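Local coordinates for MTH396 protein (Methanothermobacter thermautotrophicus, PDB 1NXH) that is of unknown function but forms a disulfide-linked homodimer and belongs to the EhaM family, which suggests a link to the energy-converting hydrogenase of methanogens, at residues P57-E60 and S61-R65; Y18-E22 and D23-P27; E98-E101 and L102-G106; R68-L71 and H72-Q76. All coordinates share one frame; numbering follows the deposited sequence.

Contact 1 (P57-E60 and S61-R65); sequences PRFE and SARPR
Ser61 keeps the bonding pattern of helix 49-60, its N donating to Pro57 O at 3.0 Å. Its hydroxyl turns back on the same helix, and OG donates to Arg58 O at 3.0 Å from above the carbonyl plane. A chi1 of 69° makes this possible, since it holds OG between the backbone N and the carbonyl carbon, facing the preceding turn. Ala62 shortens the step: its N reaches Phe59 O at 3.2 Å, a bond three residues back, with the donor standing 68° out of the carbonyl plane. The methyl of Ala62 rests against the backbone, CB lying 3.7 Å from Arg58 O. At Arg63 the chain enters helix 63-74, and its N adds a weak second bond to Phe59 O at 3.0 Å. Arg63 CD approaches the Phe59 ring obliquely, 4.3 Å from CE2. The arginine chain bends at chi2 (94°), and its NH1 ends 4.4 Å from Glu60 OE2, which lies at the guanidinium edge. This is too long for a salt bridge, though opposite charges so placed probably still attract. Pro64 follows without an N-H to offer, and its ring carbon CD sits 3.6 Å from Glu60 O. The proline thus occupies the first turn of helix 63-74, where its missing amide hydrogen costs little. Phe59 packs on Val24 of helix 18-25 and stacks on Trp79 of the second subunit, where Arg58 NH2 bonds Val83 O. Arg63 and Pro64 lean on Leu104 of helix 89-104.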
loop_
_atom_site.group_PDB
_atom_site.type_symbol
_atom_site.label_atom_id
_atom_site.label_comp_id
_atom_site.label_asym_id
_atom_site.label_seq_id
_atom_site.Cartn_x
_atom_site.Cartn_y
_atom_site.Cartn_z
ATOM N N PRO A 57 17.910 14.098 0.702
ATOM C CA PRO A 57 17.139 14.995 1.567
ATOM C C PRO A 57 15.649 14.851 1.248
ATOM O O PRO A 57 14.820 14.628 2.140
ATOM C CB PRO A 57 17.652 16.384 1.181
ATOM C CG PRO A 57 19.032 16.140 0.741
ATOM C CD PRO A 57 18.951 14.834 -0.036
ATOM N N ARG A 58 15.330 14.979 -0.040
ATOM C CA ARG A 58 13.961 14.893 -0.520
ATOM C C ARG A 58 13.371 13.578 -0.091
ATOM O O ARG A 58 12.185 13.481 0.223
ATOM C CB ARG A 58 13.929 14.996 -2.037
ATOM C CG ARG A 58 12.586 15.380 -2.565
ATOM C CD ARG A 58 12.702 15.777 -3.999
ATOM N NE ARG A 58 12.737 14.621 -4.887
ATOM C CZ ARG A 58 13.594 14.479 -5.897
ATOM N NH1 ARG A 58 14.503 15.420 -6.145
ATOM N NH2 ARG A 58 13.526 13.408 -6.685
ATOM N N PHE A 59 14.221 12.564 -0.071
ATOM C CA PHE A 59 13.809 11.227 0.320
ATOM C C PHE A 59 13.496 11.155 1.814
ATOM O O PHE A 59 12.518 10.532 2.218
ATOM C CB PHE A 59 14.912 10.237 -0.016
ATOM C CG PHE A 59 14.552 8.819 0.280
ATOM C CD1 PHE A 59 14.238 7.942 -0.752
ATOM C CD2 PHE A 59 14.530 8.348 1.596
ATOM C CE1 PHE A 59 13.909 6.609 -0.479
ATOM C CE2 PHE A 59 14.199 7.005 1.887
ATOM C CZ PHE A 59 13.890 6.138 0.846
ATOM N N GLU A 60 14.330 11.788 2.632
ATOM C CA GLU A 60 14.115 11.776 4.069
ATOM C C GLU A 60 12.853 12.507 4.472
ATOM O O GLU A 60 12.205 12.131 5.450
ATOM C CB GLU A 60 15.305 12.394 4.804
ATOM C CG GLU A 60 16.454 11.431 5.009
ATOM C CD GLU A 60 15.970 10.017 5.338
ATOM O OE1 GLU A 60 15.623 9.274 4.388
ATOM O OE2 GLU A 60 15.921 9.649 6.539
ATOM N N SER A 61 12.493 13.540 3.717
ATOM C CA SER A 61 11.304 14.318 4.055
ATOM C C SER A 61 10.008 13.684 3.593
ATOM O O SER A 61 8.934 14.187 3.892
ATOM C CB SER A 61 11.402 15.735 3.488
ATOM O OG SER A 61 11.323 15.714 2.076
ATOM N N ALA A 62 10.100 12.580 2.868
ATOM C CA ALA A 62 8.891 11.922 2.392
ATOM C C ALA A 62 8.757 10.542 2.996
ATOM O O ALA A 62 7.683 9.942 2.965
ATOM C CB ALA A 62 8.908 11.824 0.889
ATOM N N ARG A 63 9.861 10.039 3.536
ATOM C CA ARG A 63 9.871 8.731 4.168
ATOM C C ARG A 63 8.613 8.561 5.024
ATOM O O ARG A 63 7.940 7.540 4.935
ATOM C CB ARG A 63 11.151 8.583 5.016
ATOM C CG ARG A 63 11.192 7.402 5.990
ATOM C CD ARG A 63 11.864 6.143 5.422
ATOM N NE ARG A 63 11.927 5.089 6.438
ATOM C CZ ARG A 63 12.771 5.093 7.473
ATOM N NH1 ARG A 63 13.647 6.093 7.627
ATOM N NH2 ARG A 63 12.714 4.118 8.385
ATOM N N PRO A 64 8.260 9.580 5.838
ATOM C CA PRO A 64 7.069 9.493 6.697
ATOM C C PRO A 64 5.766 9.352 5.916
ATOM O O PRO A 64 4.981 8.418 6.117
ATOM C CB PRO A 64 7.132 10.793 7.497
ATOM C CG PRO A 64 7.792 11.741 6.550
ATOM C CD PRO A 64 8.907 10.896 5.993
ATOM N N ARG A 65 5.549 10.307 5.024
ATOM C CA ARG A 65 4.375 10.341 4.157
ATOM C C ARG A 65 4.192 9.003 3.437
ATOM O O ARG A 65 3.096 8.457 3.387
ATOM C CB ARG A 65 4.561 11.478 3.148
ATOM C CG ARG A 65 3.560 11.530 2.033
ATOM C CD ARG A 65 3.720 12.845 1.278
ATOM N NE ARG A 65 4.887 12.904 0.400
ATOM C CZ ARG A 65 5.038 12.134 -0.679
ATOM N NH1 ARG A 65 4.103 11.239 -1.007
ATOM N NH2 ARG A 65 6.109 12.267 -1.448
#

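Contact 2 (Y18-E22 and D23-P27); sequences YRWQE and DVVKP
The Trp20 indole meets Val25 at its edge, where CG2 of the valine lies near the ring plane, while Val24 CB approaches obliquely. The closest ring atom to Val24 is CE3, 4.3 Å from CB, and Trp20 CB lies 4.0 Å from Val25 CG2. Beyond this turn the indole meets the His56 ring of helix 49-60 with the planes at about 45°, and it also packs on Leu43 of helix 36-46 and Ile14 of helix 5-15. Trp20 O takes two main donors: Val24 N at 2.7 Å, close to the line of the carbonyl bond, and Val25 N at 3.3 Å, which comes from above the carbonyl plane. The second bond spans five residues, so the last part of helix 18-25 widens into a pi-type turn. One residue earlier Asp23 N still makes the ordinary helical bond to Arg19 O at 3.0 Å. Glu22 and Lys26 lie side by side and point the same way along one flank. A bend in the lysine chain at chi3 (-60°) helps bring NZ to Glu22 OE1, 3.3 Å away, a salt bridge whose hydrogen bond is weak. The aliphatic part of Lys26 follows the same carboxylate, CD lying 3.6 Å from Glu22 OE1.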
loop_
_atom_site.group_PDB
_atom_site.type_symbol
_atom_site.label_atom_id
_atom_site.label_comp_id
_atom_site.label_asym_id
_atom_site.label_seq_id
_atom_site.Cartn_x
_atom_site.Cartn_y
_atom_site.Cartn_z
ATOM N N TYR A 18 26.877 5.526 1.877
ATOM C CA TYR A 18 26.353 4.692 2.944
ATOM C C TYR A 18 24.881 5.010 3.164
ATOM O O TYR A 18 24.025 4.124 3.104
ATOM C CB TYR A 18 27.115 4.934 4.248
ATOM C CG TYR A 18 26.527 4.210 5.458
ATOM C CD1 TYR A 18 26.645 2.817 5.596
ATOM C CD2 TYR A 18 25.865 4.916 6.472
ATOM C CE1 TYR A 18 26.128 2.147 6.712
ATOM C CE2 TYR A 18 25.339 4.254 7.593
ATOM C CZ TYR A 18 25.480 2.869 7.708
ATOM O OH TYR A 18 24.999 2.212 8.824
ATOM N N ARG A 19 24.599 6.283 3.418
ATOM C CA ARG A 19 23.240 6.709 3.673
ATOM C C ARG A 19 22.297 6.217 2.592
ATOM O O ARG A 19 21.145 5.897 2.870
ATOM C CB ARG A 19 23.178 8.227 3.798
ATOM C CG ARG A 19 23.583 9.017 2.577
ATOM C CD ARG A 19 23.618 10.479 2.971
ATOM N NE ARG A 19 23.515 11.400 1.849
ATOM C CZ ARG A 19 23.281 12.701 1.989
ATOM N NH1 ARG A 19 23.130 13.221 3.203
ATOM N NH2 ARG A 19 23.183 13.483 0.923
ATOM N N TRP A 20 22.792 6.141 1.362
ATOM C CA TRP A 20 21.975 5.667 0.253
ATOM C C TRP A 20 21.738 4.168 0.380
ATOM O O TRP A 20 20.610 3.701 0.513
ATOM C CB TRP A 20 22.667 5.967 -1.086
ATOM C CG TRP A 20 22.230 7.241 -1.720
ATOM C CD1 TRP A 20 22.492 8.515 -1.286
ATOM C CD2 TRP A 20 21.379 7.371 -2.861
ATOM N NE1 TRP A 20 21.848 9.430 -2.088
ATOM C CE2 TRP A 20 21.158 8.755 -3.063
ATOM C CE3 TRP A 20 20.776 6.451 -3.733
ATOM C CZ2 TRP A 20 20.351 9.243 -4.109
ATOM C CZ3 TRP A 20 19.971 6.939 -4.770
ATOM C CH2 TRP A 20 19.767 8.322 -4.946
ATOM N N GLN A 21 22.827 3.420 0.342
ATOM C CA GLN A 21 22.782 1.974 0.439
ATOM C C GLN A 21 21.873 1.475 1.548
ATOM O O GLN A 21 21.132 0.518 1.381
ATOM C CB GLN A 21 24.200 1.451 0.653
ATOM C CG GLN A 21 25.116 1.659 -0.547
ATOM C CD GLN A 21 24.885 0.630 -1.648
ATOM O OE1 GLN A 21 25.104 0.908 -2.832
ATOM N NE2 GLN A 21 24.460 -0.571 -1.261
ATOM N N GLU A 22 21.929 2.145 2.683
ATOM C CA GLU A 22 21.130 1.754 3.825
ATOM C C GLU A 22 19.689 2.246 3.840
ATOM O O GLU A 22 18.815 1.566 4.364
ATOM C CB GLU A 22 21.828 2.227 5.094
ATOM C CG GLU A 22 22.969 1.355 5.520
ATOM C CD GLU A 22 22.473 0.065 6.126
ATOM O OE1 GLU A 22 21.719 -0.663 5.441
ATOM O OE2 GLU A 22 22.831 -0.218 7.288
ATOM N N ASP A 23 19.445 3.421 3.270
ATOM C CA ASP A 23 18.109 4.014 3.273
ATOM C C ASP A 23 17.311 3.893 1.978
ATOM O O ASP A 23 16.091 4.072 1.973
ATOM C CB ASP A 23 18.208 5.504 3.620
ATOM C CG ASP A 23 18.818 5.748 4.980
ATOM O OD1 ASP A 23 18.872 6.923 5.402
ATOM O OD2 ASP A 23 19.244 4.768 5.624
ATOM N N VAL A 24 17.987 3.571 0.887
ATOM C CA VAL A 24 17.314 3.530 -0.393
ATOM C C VAL A 24 17.564 2.306 -1.247
ATOM O O VAL A 24 16.674 1.487 -1.462
ATOM C CB VAL A 24 17.737 4.747 -1.226
ATOM C CG1 VAL A 24 16.856 4.872 -2.455
ATOM C CG2 VAL A 24 17.712 6.006 -0.358
ATOM N N VAL A 25 18.783 2.205 -1.757
ATOM C CA VAL A 25 19.167 1.112 -2.640
ATOM C C VAL A 25 18.851 -0.277 -2.090
ATOM O O VAL A 25 18.275 -1.117 -2.786
ATOM C CB VAL A 25 20.678 1.195 -2.985
ATOM C CG1 VAL A 25 20.866 1.185 -4.508
ATOM C CG2 VAL A 25 21.298 2.465 -2.368
ATOM N N LYS A 26 19.225 -0.502 -0.837
ATOM C CA LYS A 26 19.007 -1.782 -0.172
ATOM C C LYS A 26 17.538 -1.927 0.228
ATOM O O LYS A 26 16.858 -2.856 -0.207
ATOM C CB LYS A 26 19.920 -1.860 1.056
ATOM C CG LYS A 26 19.955 -3.179 1.792
ATOM C CD LYS A 26 20.975 -3.124 2.939
ATOM C CE LYS A 26 22.393 -2.831 2.444
ATOM N NZ LYS A 26 23.394 -2.854 3.546
ATOM N N PRO A 27 17.029 -1.002 1.059
ATOM C CA PRO A 27 15.634 -1.030 1.510
ATOM C C PRO A 27 14.630 -1.345 0.391
ATOM O O PRO A 27 13.719 -2.145 0.584
ATOM C CB PRO A 27 15.439 0.369 2.080
ATOM C CG PRO A 27 16.767 0.648 2.677
ATOM C CD PRO A 27 17.713 0.193 1.591
#

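Contact 3 (E98-E101 and L102-G106); sequences EITE and LVLAG
Thr100 O accepts the backbone N of Leu104 at 2.8 Å. Two residues earlier the same pattern joins Leu102 N to Glu98 O at 3.1 Å. Between them Val103 N bonds Ile99 O, although that carbonyl is less surely placed. The side chains of Thr100 and Leu104 run side by side in the same direction, and the methyl CG2 of the threonine faces Leu104 CD2. Thr100 has its CG2 anti to the backbone N and its OG1 beside it (chi1 -74°), a division that sends the methyl along the helix toward the leucine while the hydroxyl turns back to Lys96 O. On another flank Leu102 folds its CG against the preceding turn, 3.7 Å from Glu98 O, and Ala105 CB sits 3.5 Å from Glu101 O. Glu98 sends its carboxylate away from this turn to a salt bridge with Arg119 of helix 109-124. Thr100 and Val103 meet Leu71 and Ile67 of helix 63-74, and Leu104 leans on Ile67 as well. The last turn narrows, with Ala105 N bonded three residues back to Leu102 O at 2.6 Å. Gly106 then has a positive phi of 106°, easily reached without a side chain, and its N bonds Val103 O at 3.1 Å. That bond and the one from Arg107 N to Leu102 O form the pair that, around a C-prime glycine, makes the Schellman motif ending helix 89-104.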
loop_
_atom_site.group_PDB
_atom_site.type_symbol
_atom_site.label_atom_id
_atom_site.label_comp_id
_atom_site.label_asym_id
_atom_site.label_seq_id
_atom_site.Cartn_x
_atom_site.Cartn_y
_atom_site.Cartn_z
ATOM N N GLU A 98 1.338 6.837 15.427
ATOM C CA GLU A 98 2.123 5.989 16.309
ATOM C C GLU A 98 2.885 4.879 15.618
ATOM O O GLU A 98 4.031 4.622 15.988
ATOM C CB GLU A 98 1.238 5.393 17.390
ATOM C CG GLU A 98 -0.163 5.129 16.954
ATOM C CD GLU A 98 -1.014 4.747 18.123
ATOM O OE1 GLU A 98 -0.824 5.358 19.197
ATOM O OE2 GLU A 98 -1.869 3.847 17.980
ATOM N N ILE A 99 2.277 4.209 14.637
ATOM C CA ILE A 99 2.997 3.139 13.942
ATOM C C ILE A 99 4.139 3.764 13.163
ATOM O O ILE A 99 5.262 3.266 13.175
ATOM C CB ILE A 99 2.129 2.359 12.921
ATOM C CG1 ILE A 99 0.817 1.889 13.563
ATOM C CG2 ILE A 99 2.923 1.141 12.387
ATOM C CD1 ILE A 99 0.993 0.838 14.633
ATOM N N THR A 100 3.838 4.851 12.472
ATOM C CA THR A 100 4.846 5.550 11.704
ATOM C C THR A 100 5.950 6.018 12.642
ATOM O O THR A 100 7.145 5.910 12.348
ATOM C CB THR A 100 4.214 6.734 10.991
ATOM O OG1 THR A 100 3.441 6.239 9.895
ATOM C CG2 THR A 100 5.271 7.707 10.490
ATOM N N GLU A 101 5.542 6.528 13.789
ATOM C CA GLU A 101 6.504 6.990 14.763
ATOM C C GLU A 101 7.520 5.876 14.977
ATOM O O GLU A 101 8.734 6.098 14.971
ATOM C CB GLU A 101 5.795 7.316 16.075
ATOM C CG GLU A 101 6.642 8.121 17.035
ATOM C CD GLU A 101 5.822 8.777 18.131
ATOM O OE1 GLU A 101 4.925 9.595 17.819
ATOM O OE2 GLU A 101 6.076 8.471 19.314
ATOM N N LEU A 102 7.003 4.667 15.150
ATOM C CA LEU A 102 7.827 3.499 15.376
ATOM C C LEU A 102 8.795 3.217 14.252
ATOM O O LEU A 102 10.014 3.249 14.437
ATOM C CB LEU A 102 6.946 2.278 15.566
ATOM C CG LEU A 102 6.454 2.051 16.981
ATOM C CD1 LEU A 102 5.407 0.952 17.000
ATOM C CD2 LEU A 102 7.639 1.670 17.840
ATOM N N VAL A 103 8.245 2.920 13.082
ATOM C CA VAL A 103 9.068 2.588 11.933
ATOM C C VAL A 103 10.114 3.660 11.670
ATOM O O VAL A 103 11.234 3.359 11.264
ATOM C CB VAL A 103 8.169 2.319 10.690
ATOM C CG1 VAL A 103 6.903 3.126 10.794
ATOM C CG2 VAL A 103 8.914 2.627 9.399
ATOM N N LEU A 104 9.760 4.907 11.936
ATOM C CA LEU A 104 10.690 6.007 11.735
ATOM C C LEU A 104 11.814 5.954 12.752
ATOM O O LEU A 104 12.870 6.542 12.557
ATOM C CB LEU A 104 9.956 7.337 11.878
ATOM C CG LEU A 104 9.573 8.168 10.648
ATOM C CD1 LEU A 104 9.658 7.369 9.361
ATOM C CD2 LEU A 104 8.176 8.698 10.871
ATOM N N ALA A 105 11.576 5.257 13.851
ATOM C CA ALA A 105 12.578 5.159 14.889
ATOM C C ALA A 105 13.357 3.862 14.770
ATOM O O ALA A 105 13.991 3.432 15.724
ATOM C CB ALA A 105 11.920 5.259 16.245
ATOM N N GLY A 106 13.301 3.234 13.601
ATOM C CA GLY A 106 14.044 2.000 13.392
ATOM C C GLY A 106 13.232 0.718 13.365
ATOM O O GLY A 106 13.708 -0.311 12.866
#

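Contact 4 (R68-L71 and H72-Q76); sequences REKL and HSDLQ
His72, Ser73, Asp74 and Leu75 donate their backbone N atoms in turn to the O of Arg68, Glu69, Lys70 and Leu71, four successive alpha-helical bonds, of which His72 N to Arg68 O, 2.7 Å, is almost straight (178°). The side chains of Lys70 and Asp74 cross obliquely, with Lys70 CG 3.8 Å from Asp74 OD1. Their charged ends part: Asp74 OD1 bonds Tyr109 OH, and the lysine, bent at chi4 (71°), takes NZ to Gln76 OE1 of the second subunit. His72 CB and Leu75 CG lie over the previous turn, 3.4 Å from Glu69 O and 3.3 Å from Leu71 O respectively. A Schellman motif ends the helix at Gln76, whose phi is positive and whose N bonds Ser73 O at 2.8 Å, while Leu77 N returns to His72 O. Gln76 is at once the N-cap position of helix 77-83. Leu71 packs on Tyr109 and Leu75 on Leu113, both of helix 109-124, and Arg68 forms salt bridges to Glu93 and Asp97 of helix 89-104.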
loop_
_atom_site.group_PDB
_atom_site.type_symbol
_atom_site.label_atom_id
_atom_site.label_comp_id
_atom_site.label_asym_id
_atom_site.label_seq_id
_atom_site.Cartn_x
_atom_site.Cartn_y
_atom_site.Cartn_z
ATOM N N ARG A 68 2.942 6.230 5.872
ATOM C CA ARG A 68 1.542 6.343 6.242
ATOM C C ARG A 68 0.752 5.697 5.138
ATOM O O ARG A 68 -0.118 4.869 5.396
ATOM C CB ARG A 68 1.118 7.797 6.378
ATOM C CG ARG A 68 2.006 8.571 7.300
ATOM C CD ARG A 68 1.324 9.802 7.776
ATOM N NE ARG A 68 0.025 9.491 8.361
ATOM C CZ ARG A 68 -0.429 10.091 9.458
ATOM N NH1 ARG A 68 0.326 11.008 10.062
ATOM N NH2 ARG A 68 -1.626 9.790 9.954
ATOM N N GLU A 69 1.068 6.066 3.901
ATOM C CA GLU A 69 0.379 5.497 2.754
ATOM C C GLU A 69 0.370 3.975 2.835
ATOM O O GLU A 69 -0.697 3.344 2.765
ATOM C CB GLU A 69 1.051 5.916 1.454
ATOM C CG GLU A 69 0.750 7.328 1.006
ATOM C CD GLU A 69 1.169 7.560 -0.434
ATOM O OE1 GLU A 69 1.220 8.740 -0.854
ATOM O OE2 GLU A 69 1.439 6.562 -1.146
ATOM N N LYS A 70 1.566 3.395 2.984
ATOM C CA LYS A 70 1.720 1.943 3.077
ATOM C C LYS A 70 0.815 1.423 4.201
ATOM O O LYS A 70 0.040 0.484 4.009
ATOM C CB LYS A 70 3.199 1.590 3.342
ATOM C CG LYS A 70 3.647 0.231 2.755
ATOM C CD LYS A 70 5.184 0.046 2.766
ATOM C CE LYS A 70 5.651 -1.432 2.522
ATOM N NZ LYS A 70 5.477 -1.972 1.126
ATOM N N LEU A 71 0.892 2.060 5.364
ATOM C CA LEU A 71 0.076 1.653 6.505
ATOM C C LEU A 71 -1.406 1.679 6.179
ATOM O O LEU A 71 -2.115 0.693 6.357
ATOM C CB LEU A 71 0.347 2.563 7.707
ATOM C CG LEU A 71 1.783 2.441 8.211
ATOM C CD1 LEU A 71 2.070 3.470 9.283
ATOM C CD2 LEU A 71 1.996 1.017 8.724
ATOM N N HIS A 72 -1.864 2.823 5.700
ATOM C CA HIS A 72 -3.260 2.987 5.360
ATOM C C HIS A 72 -3.719 1.803 4.533
ATOM O O HIS A 72 -4.769 1.206 4.799
ATOM C CB HIS A 72 -3.461 4.271 4.560
ATOM C CG HIS A 72 -4.886 4.708 4.496
ATOM N ND1 HIS A 72 -5.537 5.275 5.573
ATOM C CD2 HIS A 72 -5.809 4.599 3.512
ATOM C CE1 HIS A 72 -6.801 5.499 5.252
ATOM N NE2 HIS A 72 -6.994 5.096 4.009
ATOM N N SER A 73 -2.909 1.475 3.529
ATOM C CA SER A 73 -3.203 0.376 2.624
ATOM C C SER A 73 -3.179 -0.962 3.325
ATOM O O SER A 73 -4.192 -1.648 3.406
ATOM C CB SER A 73 -2.206 0.324 1.480
ATOM O OG SER A 73 -2.411 -0.870 0.745
ATOM N N ASP A 74 -2.015 -1.331 3.833
ATOM C CA ASP A 74 -1.862 -2.597 4.522
ATOM C C ASP A 74 -2.899 -2.843 5.608
ATOM O O ASP A 74 -3.275 -3.995 5.856
ATOM C CB ASP A 74 -0.467 -2.679 5.119
ATOM C CG ASP A 74 0.592 -2.701 4.066
ATOM O OD1 ASP A 74 1.780 -2.686 4.432
ATOM O OD2 ASP A 74 0.232 -2.740 2.865
ATOM N N LEU A 75 -3.352 -1.770 6.256
ATOM C CA LEU A 75 -4.343 -1.883 7.319
ATOM C C LEU A 75 -5.775 -1.774 6.812
ATOM O O LEU A 75 -6.677 -1.401 7.550
ATOM C CB LEU A 75 -4.102 -0.826 8.387
ATOM C CG LEU A 75 -2.790 -0.967 9.163
ATOM C CD1 LEU A 75 -2.773 0.047 10.309
ATOM C CD2 LEU A 75 -2.666 -2.377 9.720
ATOM N N GLN A 76 -5.970 -2.098 5.543
ATOM C CA GLN A 76 -7.293 -2.080 4.940
ATOM C C GLN A 76 -8.126 -0.871 5.363
ATOM O O GLN A 76 -9.341 -0.983 5.623
ATOM C CB GLN A 76 -8.027 -3.372 5.304
ATOM C CG GLN A 76 -7.184 -4.666 5.148
ATOM C CD GLN A 76 -6.660 -4.917 3.720
ATOM O OE1 GLN A 76 -7.393 -4.762 2.733
ATOM N NE2 GLN A 76 -5.388 -5.326 3.614
#

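Overall arrangement
Along the chain the order is contact 2, contact 1, contact 4, contact 3, all within one all-helical fold. Contacts 1 and 4, with centres about 17 Å apart, share helix 63-74, one at its start and the other at its end. Contact 2 packs on contact 1 where helix 18-25 meets the end of helix 49-60, whereas contacts 2 and 4 lie on opposite sides of the chain's centre, about 23 Å apart between centres. Contact 3, on helix 89-104, touches helix 63-74 near its start and again in its last turns. Contacts 1 and 4 also face the second subunit, consistent with the interchain disulfides of Cys66 and Cys78 that join the dimer.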